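Carboxylic ester hydrolase (Aspergillus niger, PDB 7K4O) probably hydrolyses the ester bonds of tannins, releasing gallic acid, as a secreted serine esterase of the tannase family. Local coordinates at residues D274-Y283 with G296-K307; E355-K363 with W382-Y390. One frame throughout, in Å; residues are numbered along the deposited sequence.

Contact 1: D274-Y283 with G296-K307; sequences DISTIEGKPY and GTVSAKGIEVAK
Asp274 OD1 is gripped from both faces of its carboxylate. Lys307 NZ makes a salt bridge to it at 2.9 Å, on the syn side but 31° out of the plane, while the backbone N of Ser276 comes from the opposite face and closes an Asx turn. The same ammonium also donates to Ser276 OG, so one lysine joins Asp274 to Ser276 across the start of the 3-10 segment 275-278. Lys307 reaches that far because its chain is fully extended beyond CG; on the way its methylenes lie antiparallel alongside Ile275, with Lys307 CG 3.7 Å from Ile275 CD1. That methyl also rests on Ala306 CB. Ile303, one helical turn back, pushes CD1 against Glu279, 3.4 Å from CB, where Glu279 passes across the Ile303 branch. Past the type II turn from Ile278 to Lys281, whose Gly280 has positive phi, the chain enters the antiparallel hairpin of strands 282-285 and 294-297. Gly280 N donates to Val298 O (2.8 Å, nearly straight at 170°), Val298 N to Lys281 O, and Tyr283 and Gly296 form a hydrogen-bonded pair. With chi1 at 65°, the Tyr283 ring is swung over its strand partner: Gly296 CA makes a CH-pi contact with one face, 4.0 Å from the centroid. A water in the ring plane links Tyr283 OH (2.6 Å) to Thr297 O. Val298 packs CG2 on Ile278 CG2, against helix 238-252. Ser299, the N-cap of helix 300-310, accepts from Gly302 N and also bonds Glu240.

Contact 2: E355-K363 with W382-Y390; sequences EYIALLVDK and WMISGLQEY. With NAG (2-acetamido-2-deoxy-beta-D-glucopyranose), chain E.
Leu360 O, near the C-terminal end of its helix, takes a hydrogen bond of 2.7 Å from Tyr390 OH, which lies in the carbonyl plane on a lone pair. Lys363 NZ is a second donor to this oxygen, from well above that plane (50°). The lysine bends at chi4 (64°), turning its ammonium back over the helix end while it forms a salt bridge with Glu389 OE2 at 3.0 Å, close to the carboxylate plane on the syn side. The positive charge would be shared between a carboxylate, Leu360 O and, weakly, Val361 O. The axes of helical segments 355-361 and 382-390 run at 40° and come no nearer than 12.5 Å, a spacing bridged by large side chains; a pi-type turn at 357-361 widens the first. Between them Tyr356 OH lies 3.7 Å from Gly386 CA and at the edge of the Tyr390 ring, 3.8 Å from Tyr390 CD2, and a water joins it to Trp382 O. Ile357 lays CD1 over the Trp382 indole face, 3.7 Å from the six-membered ring's centroid. Val361 CG1 approaches Trp382 NE1 and CD1 obliquely, and Trp215 meets the Tyr356 ring. Asp362 CB touches NAG O5 at 3.6 Å.

Followed from the N terminus, the two contacts come in series: 274-283 meets 296-307 and closes its short loop before 355-363 meets 382-390, so they neither nest nor cross. Contact 1 spans only 12 intervening residues, the outer part of the 282-285/294-297 hairpin with its connecting loop; it pairs the two strands and lays the 3-10 segment 275-278, which leads into the hairpin, on helix 300-310, beside helix 238-252. Contact 2 closes a loop of 18 residues and pairs helix 351-361 with helix 376-390, next to helix 215-221. Their centres lie 34 Å apart and nearest atoms about 15 Å, without touching. Both belong to the long region between strands 205-209 and 410-416, neighbours in the mixed sheet.

Contact 1: D274-Y283 with G296-K307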
loop_
_atom_site.group_PDB
_atom_site.type_symbol
_atom_site.label_atom_id
_atom_site.label_comp_id
_atom_site.label_asym_id
_atom_site.label_seq_id
_atom_site.Cartn_x
_atom_site.Cartn_y
_atom_site.Cartn_z
ATOM N N ASP A 274 10.871 -24.984 10.686
ATOM C CA ASP A 274 9.978 -25.984 10.055
ATOM C C ASP A 274 8.701 -26.069 10.857
ATOM O O ASP A 274 8.765 -26.530 12.028
ATOM C CB ASP A 274 10.658 -27.348 10.004
ATOM C CG ASP A 274 9.872 -28.395 9.226
ATOM O OD1 ASP A 274 8.661 -28.223 9.032
ATOM O OD2 ASP A 274 10.496 -29.394 8.844
ATOM N N ILE A 275 7.563 -25.695 10.279
ATOM C CA ILE A 275 6.300 -25.635 11.044
ATOM C C ILE A 275 5.788 -27.067 11.312
ATOM O O ILE A 275 4.822 -27.183 12.080
ATOM C CB ILE A 275 5.210 -24.779 10.362
ATOM C CG1 ILE A 275 4.757 -25.356 9.022
ATOM C CG2 ILE A 275 5.668 -23.322 10.234
ATOM C CD1 ILE A 275 3.530 -24.688 8.489
ATOM N N SER A 276 6.382 -28.090 10.707
ATOM C CA SER A 276 6.042 -29.514 11.054
ATOM C C SER A 276 6.224 -29.766 12.568
ATOM O O SER A 276 5.492 -30.616 13.111
ATOM C CB SER A 276 6.848 -30.477 10.246
ATOM O OG SER A 276 6.278 -30.601 8.953
ATOM N N THR A 277 7.092 -29.004 13.238
ATOM C CA THR A 277 7.324 -29.094 14.704
ATOM C C THR A 277 6.075 -28.691 15.477
ATOM O O THR A 277 6.022 -28.947 16.701
ATOM C CB THR A 277 8.507 -28.231 15.132
ATOM O OG1 THR A 277 8.181 -26.865 14.849
ATOM C CG2 THR A 277 9.779 -28.642 14.427
ATOM N N ILE A 278 5.089 -28.085 14.832
ATOM C CA ILE A 278 3.872 -27.584 15.531
ATOM C C ILE A 278 2.798 -28.675 15.533
ATOM O O ILE A 278 1.799 -28.522 16.244
ATOM C CB ILE A 278 3.378 -26.261 14.890
ATOM C CG1 ILE A 278 4.498 -25.221 14.909
ATOM C CG2 ILE A 278 2.132 -25.742 15.590
ATOM C CD1 ILE A 278 4.237 -24.008 14.028
ATOM N N GLU A 279 2.961 -29.716 14.726
ATOM C CA GLU A 279 1.950 -30.802 14.676
ATOM C C GLU A 279 1.711 -31.349 16.091
ATOM O O GLU A 279 2.682 -31.586 16.799
ATOM C CB GLU A 279 2.382 -31.939 13.769
ATOM C CG GLU A 279 1.235 -32.900 13.527
ATOM C CD GLU A 279 1.554 -34.040 12.589
ATOM O OE1 GLU A 279 0.884 -35.088 12.724
ATOM O OE2 GLU A 279 2.455 -33.877 11.727
ATOM N N GLY A 280 0.449 -31.474 16.476
ATOM C CA GLY A 280 0.049 -32.014 17.785
ATOM C C GLY A 280 -0.147 -30.931 18.828
ATOM O O GLY A 280 -0.728 -31.226 19.864
ATOM N N LYS A 281 0.261 -29.690 18.585
ATOM C CA LYS A 281 0.076 -28.639 19.609
ATOM C C LYS A 281 -1.409 -28.346 19.751
ATOM O O LYS A 281 -2.137 -28.219 18.776
ATOM C CB LYS A 281 0.879 -27.388 19.264
ATOM C CG LYS A 281 2.373 -27.501 19.547
ATOM C CD LYS A 281 2.772 -26.737 20.809
ATOM C CE LYS A 281 3.969 -27.301 21.556
ATOM N NZ LYS A 281 5.217 -27.265 20.754
ATOM N N PRO A 282 -1.930 -28.250 20.985
ATOM C CA PRO A 282 -3.351 -27.981 21.171
ATOM C C PRO A 282 -3.688 -26.529 20.831
ATOM O O PRO A 282 -2.881 -25.641 21.034
ATOM C CB PRO A 282 -3.590 -28.233 22.669
ATOM C CG PRO A 282 -2.221 -28.020 23.308
ATOM C CD PRO A 282 -1.193 -28.393 22.256
ATOM N N TYR A 283 -4.915 -26.313 20.406
ATOM C CA TYR A 283 -5.443 -24.955 20.181
ATOM C C TYR A 283 -6.858 -24.914 20.726
ATOM O O TYR A 283 -7.591 -25.931 20.690
ATOM C CB TYR A 283 -5.361 -24.577 18.693
ATOM C CG TYR A 283 -6.212 -25.403 17.761
ATOM C CD1 TYR A 283 -7.556 -25.107 17.553
ATOM C CD2 TYR A 283 -5.645 -26.456 17.054
ATOM C CE1 TYR A 283 -8.318 -25.859 16.662
ATOM C CE2 TYR A 283 -6.391 -27.213 16.168
ATOM C CZ TYR A 283 -7.722 -26.908 15.966
ATOM O OH TYR A 283 -8.434 -27.676 15.090
ATOM N N GLY A 296 -8.893 -28.366 19.328
ATOM C CA GLY A 296 -8.272 -29.492 18.632
ATOM C C GLY A 296 -6.786 -29.464 18.840
ATOM O O GLY A 296 -6.281 -28.791 19.781
ATOM N N THR A 297 -6.099 -30.191 17.983
ATOM C CA THR A 297 -4.630 -30.208 17.908
ATOM C C THR A 297 -4.264 -29.861 16.467
ATOM O O THR A 297 -5.017 -30.247 15.547
ATOM C CB THR A 297 -4.030 -31.551 18.346
ATOM O OG1 THR A 297 -4.513 -32.569 17.475
ATOM C CG2 THR A 297 -4.318 -31.882 19.797
ATOM N N VAL A 298 -3.133 -29.195 16.286
ATOM C CA VAL A 298 -2.683 -28.828 14.921
ATOM C C VAL A 298 -2.443 -30.129 14.164
ATOM O O VAL A 298 -1.625 -30.957 14.592
ATOM C CB VAL A 298 -1.449 -27.912 14.941
ATOM C CG1 VAL A 298 -0.961 -27.622 13.515
ATOM C CG2 VAL A 298 -1.762 -26.632 15.699
ATOM N N SER A 299 -3.125 -30.276 13.043
ATOM C CA SER A 299 -3.163 -31.523 12.247
ATOM C C SER A 299 -2.078 -31.512 11.182
ATOM O O SER A 299 -1.562 -30.422 10.790
ATOM C CB SER A 299 -4.517 -31.716 11.646
ATOM O OG SER A 299 -4.768 -30.750 10.634
ATOM N N ALA A 300 -1.741 -32.699 10.708
ATOM C CA ALA A 300 -0.783 -32.881 9.608
ATOM C C ALA A 300 -1.327 -32.175 8.354
ATOM O O ALA A 300 -0.531 -31.598 7.609
ATOM C CB ALA A 300 -0.568 -34.351 9.347
ATOM N N LYS A 301 -2.619 -32.311 8.094
ATOM C CA LYS A 301 -3.263 -31.717 6.901
ATOM C C LYS A 301 -3.224 -30.190 7.042
ATOM O O LYS A 301 -3.057 -29.542 6.014
ATOM C CB LYS A 301 -4.709 -32.167 6.756
ATOM C CG LYS A 301 -4.913 -33.553 6.168
ATOM C CD LYS A 301 -6.371 -33.987 6.295
ATOM C CE LYS A 301 -6.658 -35.433 5.959
ATOM N NZ LYS A 301 -6.662 -35.628 4.496
ATOM N N GLY A 302 -3.416 -29.662 8.251
ATOM C CA GLY A 302 -3.371 -28.205 8.508
ATOM C C GLY A 302 -1.989 -27.668 8.208
ATOM O O GLY A 302 -1.860 -26.616 7.532
ATOM N N ILE A 303 -0.968 -28.373 8.659
ATOM C CA ILE A 303 0.441 -28.025 8.365
ATOM C C ILE A 303 0.678 -28.114 6.853
ATOM O O ILE A 303 1.381 -27.255 6.306
ATOM C CB ILE A 303 1.393 -28.909 9.183
ATOM C CG1 ILE A 303 1.381 -28.437 10.633
ATOM C CG2 ILE A 303 2.785 -28.916 8.581
ATOM C CD1 ILE A 303 2.044 -29.390 11.567
ATOM N N GLU A 304 0.158 -29.134 6.183
ATOM C CA GLU A 304 0.377 -29.284 4.724
ATOM C C GLU A 304 -0.246 -28.069 3.990
ATOM O O GLU A 304 0.417 -27.520 3.096
ATOM C CB GLU A 304 -0.231 -30.593 4.209
ATOM C CG GLU A 304 0.145 -30.907 2.775
ATOM C CD GLU A 304 -0.513 -32.178 2.223
ATOM O OE1 GLU A 304 -1.626 -32.565 2.713
ATOM O OE2 GLU A 304 0.037 -32.729 1.269
ATOM N N VAL A 305 -1.455 -27.686 4.352
ATOM C CA VAL A 305 -2.123 -26.504 3.757
ATOM C C VAL A 305 -1.235 -25.282 4.042
ATOM O O VAL A 305 -0.934 -24.525 3.084
ATOM C CB VAL A 305 -3.545 -26.313 4.276
ATOM C CG1 VAL A 305 -4.066 -24.912 3.969
ATOM C CG2 VAL A 305 -4.464 -27.375 3.675
ATOM N N ALA A 306 -0.778 -25.118 5.278
ATOM C CA ALA A 306 -0.050 -23.892 5.667
ATOM C C ALA A 306 1.245 -23.854 4.879
ATOM O O ALA A 306 1.630 -22.771 4.396
ATOM C CB ALA A 306 0.200 -23.806 7.150
ATOM N N LYS A 307 1.960 -24.971 4.790
ATOM C CA LYS A 307 3.260 -24.977 4.114
ATOM C C LYS A 307 3.033 -24.659 2.639
ATOM O O LYS A 307 3.930 -24.065 2.012
ATOM C CB LYS A 307 3.976 -26.323 4.211
ATOM C CG LYS A 307 4.678 -26.577 5.527
ATOM C CD LYS A 307 5.597 -27.763 5.405
ATOM C CE LYS A 307 6.329 -27.996 6.702
ATOM N NZ LYS A 307 7.347 -29.050 6.536
HETATM O O HOH W 1 -7.179 -29.649 13.846
#

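Contact 2: E355-K363 with W382-Y390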
loop_
_atom_site.group_PDB
_atom_site.type_symbol
_atom_site.label_atom_id
_atom_site.label_comp_id
_atom_site.label_asym_id
_atom_site.label_seq_id
_atom_site.Cartn_x
_atom_site.Cartn_y
_atom_site.Cartn_z
ATOM N N GLU A 355 -13.337 -10.356 -6.379
ATOM C CA GLU A 355 -13.766 -9.102 -7.009
ATOM C C GLU A 355 -12.920 -8.856 -8.272
ATOM O O GLU A 355 -13.476 -8.326 -9.273
ATOM C CB GLU A 355 -13.656 -7.915 -6.056
ATOM C CG GLU A 355 -14.000 -6.591 -6.742
ATOM C CD GLU A 355 -14.458 -5.475 -5.844
ATOM O OE1 GLU A 355 -14.281 -5.581 -4.616
ATOM O OE2 GLU A 355 -15.025 -4.505 -6.376
ATOM N N TYR A 356 -11.613 -9.057 -8.244
ATOM C CA TYR A 356 -10.761 -8.853 -9.432
ATOM C C TYR A 356 -11.317 -9.701 -10.606
ATOM O O TYR A 356 -11.557 -9.162 -11.704
ATOM C CB TYR A 356 -9.300 -9.160 -9.181
ATOM C CG TYR A 356 -8.493 -9.203 -10.451
ATOM C CD1 TYR A 356 -8.415 -8.093 -11.257
ATOM C CD2 TYR A 356 -7.830 -10.333 -10.883
ATOM C CE1 TYR A 356 -7.736 -8.115 -12.469
ATOM C CE2 TYR A 356 -7.069 -10.342 -12.041
ATOM C CZ TYR A 356 -7.015 -9.224 -12.848
ATOM O OH TYR A 356 -6.341 -9.240 -14.038
ATOM N N ILE A 357 -11.532 -10.982 -10.368
ATOM C CA ILE A 357 -12.028 -11.867 -11.471
ATOM C C ILE A 357 -13.392 -11.385 -11.947
ATOM O O ILE A 357 -13.600 -11.236 -13.176
ATOM C CB ILE A 357 -12.016 -13.344 -11.056
ATOM C CG1 ILE A 357 -10.615 -13.806 -10.655
ATOM C CG2 ILE A 357 -12.632 -14.207 -12.170
ATOM C CD1 ILE A 357 -9.496 -13.490 -11.623
ATOM N N ALA A 358 -14.326 -11.136 -11.037
ATOM C CA ALA A 358 -15.699 -10.756 -11.427
ATOM C C ALA A 358 -15.706 -9.400 -12.147
ATOM O O ALA A 358 -16.453 -9.221 -13.127
ATOM C CB ALA A 358 -16.615 -10.755 -10.233
ATOM N N LEU A 359 -14.960 -8.401 -11.639
ATOM C CA LEU A 359 -15.066 -7.004 -12.103
ATOM C C LEU A 359 -14.197 -6.758 -13.349
ATOM O O LEU A 359 -14.647 -6.055 -14.239
ATOM C CB LEU A 359 -14.604 -6.062 -10.992
ATOM C CG LEU A 359 -14.831 -4.584 -11.275
ATOM C CD1 LEU A 359 -16.306 -4.238 -11.303
ATOM C CD2 LEU A 359 -14.038 -3.780 -10.254
ATOM N N LEU A 360 -12.949 -7.207 -13.345
ATOM C CA LEU A 360 -11.972 -6.763 -14.340
ATOM C C LEU A 360 -11.581 -7.884 -15.311
ATOM O O LEU A 360 -10.948 -7.593 -16.301
ATOM C CB LEU A 360 -10.769 -6.167 -13.624
ATOM C CG LEU A 360 -11.031 -4.793 -13.005
ATOM C CD1 LEU A 360 -9.942 -4.505 -11.989
ATOM C CD2 LEU A 360 -11.067 -3.734 -14.085
ATOM N N VAL A 361 -11.942 -9.126 -15.037
ATOM C CA VAL A 361 -11.724 -10.234 -15.992
ATOM C C VAL A 361 -13.063 -10.562 -16.654
ATOM O O VAL A 361 -13.204 -10.353 -17.877
ATOM C CB VAL A 361 -11.074 -11.436 -15.302
ATOM C CG1 VAL A 361 -10.920 -12.577 -16.317
ATOM C CG2 VAL A 361 -9.727 -11.068 -14.682
ATOM N N ASP A 362 -14.055 -10.955 -15.875
ATOM C CA ASP A 362 -15.406 -11.315 -16.398
ATOM C C ASP A 362 -16.228 -10.071 -16.708
ATOM O O ASP A 362 -17.193 -10.116 -17.528
ATOM C CB ASP A 362 -16.131 -12.194 -15.390
ATOM C CG ASP A 362 -15.475 -13.556 -15.156
ATOM O OD1 ASP A 362 -14.575 -13.948 -15.906
ATOM O OD2 ASP A 362 -15.855 -14.192 -14.152
ATOM N N LYS A 363 -15.950 -8.962 -16.018
ATOM C CA LYS A 363 -16.628 -7.668 -16.239
ATOM C C LYS A 363 -18.140 -7.790 -16.025
ATOM O O LYS A 363 -18.925 -7.119 -16.712
ATOM C CB LYS A 363 -16.251 -7.103 -17.601
ATOM C CG LYS A 363 -14.748 -6.902 -17.786
ATOM C CD LYS A 363 -14.375 -6.574 -19.213
ATOM C CE LYS A 363 -12.902 -6.364 -19.503
ATOM N NZ LYS A 363 -12.037 -7.561 -19.287
ATOM N N TRP A 382 -4.699 -16.479 -15.268
ATOM C CA TRP A 382 -5.223 -15.130 -14.893
ATOM C C TRP A 382 -4.058 -14.175 -14.641
ATOM O O TRP A 382 -4.127 -12.998 -15.113
ATOM C CB TRP A 382 -6.147 -15.256 -13.700
ATOM C CG TRP A 382 -7.544 -15.682 -14.040
ATOM C CD1 TRP A 382 -8.278 -15.404 -15.154
ATOM C CD2 TRP A 382 -8.402 -16.444 -13.177
ATOM N NE1 TRP A 382 -9.527 -15.944 -15.023
ATOM C CE2 TRP A 382 -9.642 -16.557 -13.819
ATOM C CE3 TRP A 382 -8.271 -16.931 -11.878
ATOM C CZ2 TRP A 382 -10.727 -17.197 -13.225
ATOM C CZ3 TRP A 382 -9.352 -17.540 -11.271
ATOM C CH2 TRP A 382 -10.558 -17.675 -11.951
ATOM N N MET A 383 -3.003 -14.619 -13.994
ATOM C CA MET A 383 -1.891 -13.676 -13.708
ATOM C C MET A 383 -1.252 -13.242 -15.021
ATOM O O MET A 383 -0.917 -12.045 -15.209
ATOM C CB MET A 383 -0.866 -14.290 -12.756
ATOM C CG MET A 383 -1.486 -14.583 -11.407
ATOM S SD MET A 383 -0.265 -15.209 -10.257
ATOM C CE MET A 383 -1.265 -15.393 -8.794
ATOM N N ILE A 384 -1.011 -14.205 -15.920
ATOM C CA ILE A 384 -0.311 -13.930 -17.201
ATOM C C ILE A 384 -1.199 -13.123 -18.128
ATOM O O ILE A 384 -0.688 -12.170 -18.753
ATOM C CB ILE A 384 0.166 -15.244 -17.852
ATOM C CG1 ILE A 384 1.233 -15.875 -16.948
ATOM C CG2 ILE A 384 0.689 -14.969 -19.257
ATOM C CD1 ILE A 384 1.799 -17.225 -17.451
ATOM N N SER A 385 -2.465 -13.483 -18.285
ATOM C CA SER A 385 -3.350 -12.743 -19.217
ATOM C C SER A 385 -3.578 -11.323 -18.701
ATOM O O SER A 385 -3.615 -10.393 -19.534
ATOM C CB SER A 385 -4.669 -13.413 -19.495
ATOM O OG SER A 385 -5.409 -13.592 -18.328
ATOM N N GLY A 386 -3.731 -11.175 -17.396
ATOM C CA GLY A 386 -3.952 -9.834 -16.821
ATOM C C GLY A 386 -2.727 -8.949 -16.949
ATOM O O GLY A 386 -2.875 -7.724 -17.004
ATOM N N LEU A 387 -1.540 -9.526 -16.947
ATOM C CA LEU A 387 -0.297 -8.728 -17.127
ATOM C C LEU A 387 -0.372 -7.999 -18.458
ATOM O O LEU A 387 -0.101 -6.786 -18.500
ATOM C CB LEU A 387 0.916 -9.664 -17.026
ATOM C CG LEU A 387 2.262 -9.050 -17.343
ATOM C CD1 LEU A 387 2.546 -7.882 -16.381
ATOM C CD2 LEU A 387 3.368 -10.095 -17.247
ATOM N N GLN A 388 -0.747 -8.697 -19.528
ATOM C CA GLN A 388 -0.845 -8.040 -20.859
ATOM C C GLN A 388 -1.971 -6.998 -20.826
ATOM O O GLN A 388 -1.795 -5.876 -21.347
ATOM C CB GLN A 388 -1.024 -9.089 -21.968
ATOM C CG GLN A 388 -1.103 -8.464 -23.343
ATOM C CD GLN A 388 -1.112 -9.445 -24.499
ATOM O OE1 GLN A 388 -1.256 -10.684 -24.317
ATOM N NE2 GLN A 388 -0.997 -8.886 -25.692
ATOM N N GLU A 389 -3.135 -7.364 -20.323
ATOM C CA GLU A 389 -4.353 -6.523 -20.424
ATOM C C GLU A 389 -4.177 -5.227 -19.609
ATOM O O GLU A 389 -4.612 -4.161 -20.092
ATOM C CB GLU A 389 -5.552 -7.337 -19.944
ATOM C CG GLU A 389 -6.872 -6.574 -19.890
ATOM C CD GLU A 389 -8.096 -7.503 -19.802
ATOM O OE1 GLU A 389 -7.939 -8.725 -19.423
ATOM O OE2 GLU A 389 -9.217 -7.006 -20.063
ATOM N N TYR A 390 -3.524 -5.311 -18.454
ATOM C CA TYR A 390 -3.482 -4.178 -17.487
ATOM C C TYR A 390 -2.091 -3.569 -17.384
ATOM O O TYR A 390 -1.933 -2.600 -16.573
ATOM C CB TYR A 390 -4.115 -4.604 -16.147
ATOM C CG TYR A 390 -5.605 -4.814 -16.270
ATOM C CD1 TYR A 390 -6.423 -3.797 -16.693
ATOM C CD2 TYR A 390 -6.194 -6.061 -16.090
ATOM C CE1 TYR A 390 -7.771 -3.965 -16.939
ATOM C CE2 TYR A 390 -7.549 -6.232 -16.311
ATOM C CZ TYR A 390 -8.355 -5.189 -16.704
ATOM O OH TYR A 390 -9.674 -5.346 -16.982
HETATM C C1 NAG E . -19.831 -13.515 -16.013
HETATM C C2 NAG E . -20.962 -14.576 -16.231
HETATM C C3 NAG E . -20.397 -15.960 -16.272
HETATM C C4 NAG E . -19.354 -16.005 -17.414
HETATM C C5 NAG E . -18.309 -14.924 -17.175
HETATM C C6 NAG E . -17.381 -14.836 -18.383
HETATM C C7 NAG E . -23.108 -13.819 -15.291
HETATM C C8 NAG E . -23.930 -13.765 -14.044
HETATM N N2 NAG E . -21.935 -14.409 -15.163
HETATM O O3 NAG E . -21.570 -16.725 -16.549
HETATM O O4 NAG E . -18.591 -17.220 -17.369
HETATM O O5 NAG E . -18.927 -13.687 -17.052
HETATM O O6 NAG E . -17.952 -14.055 -19.461
HETATM O O7 NAG E . -23.526 -13.404 -16.339
HETATM O O HOH W 2 -6.453 -11.589 -15.218
#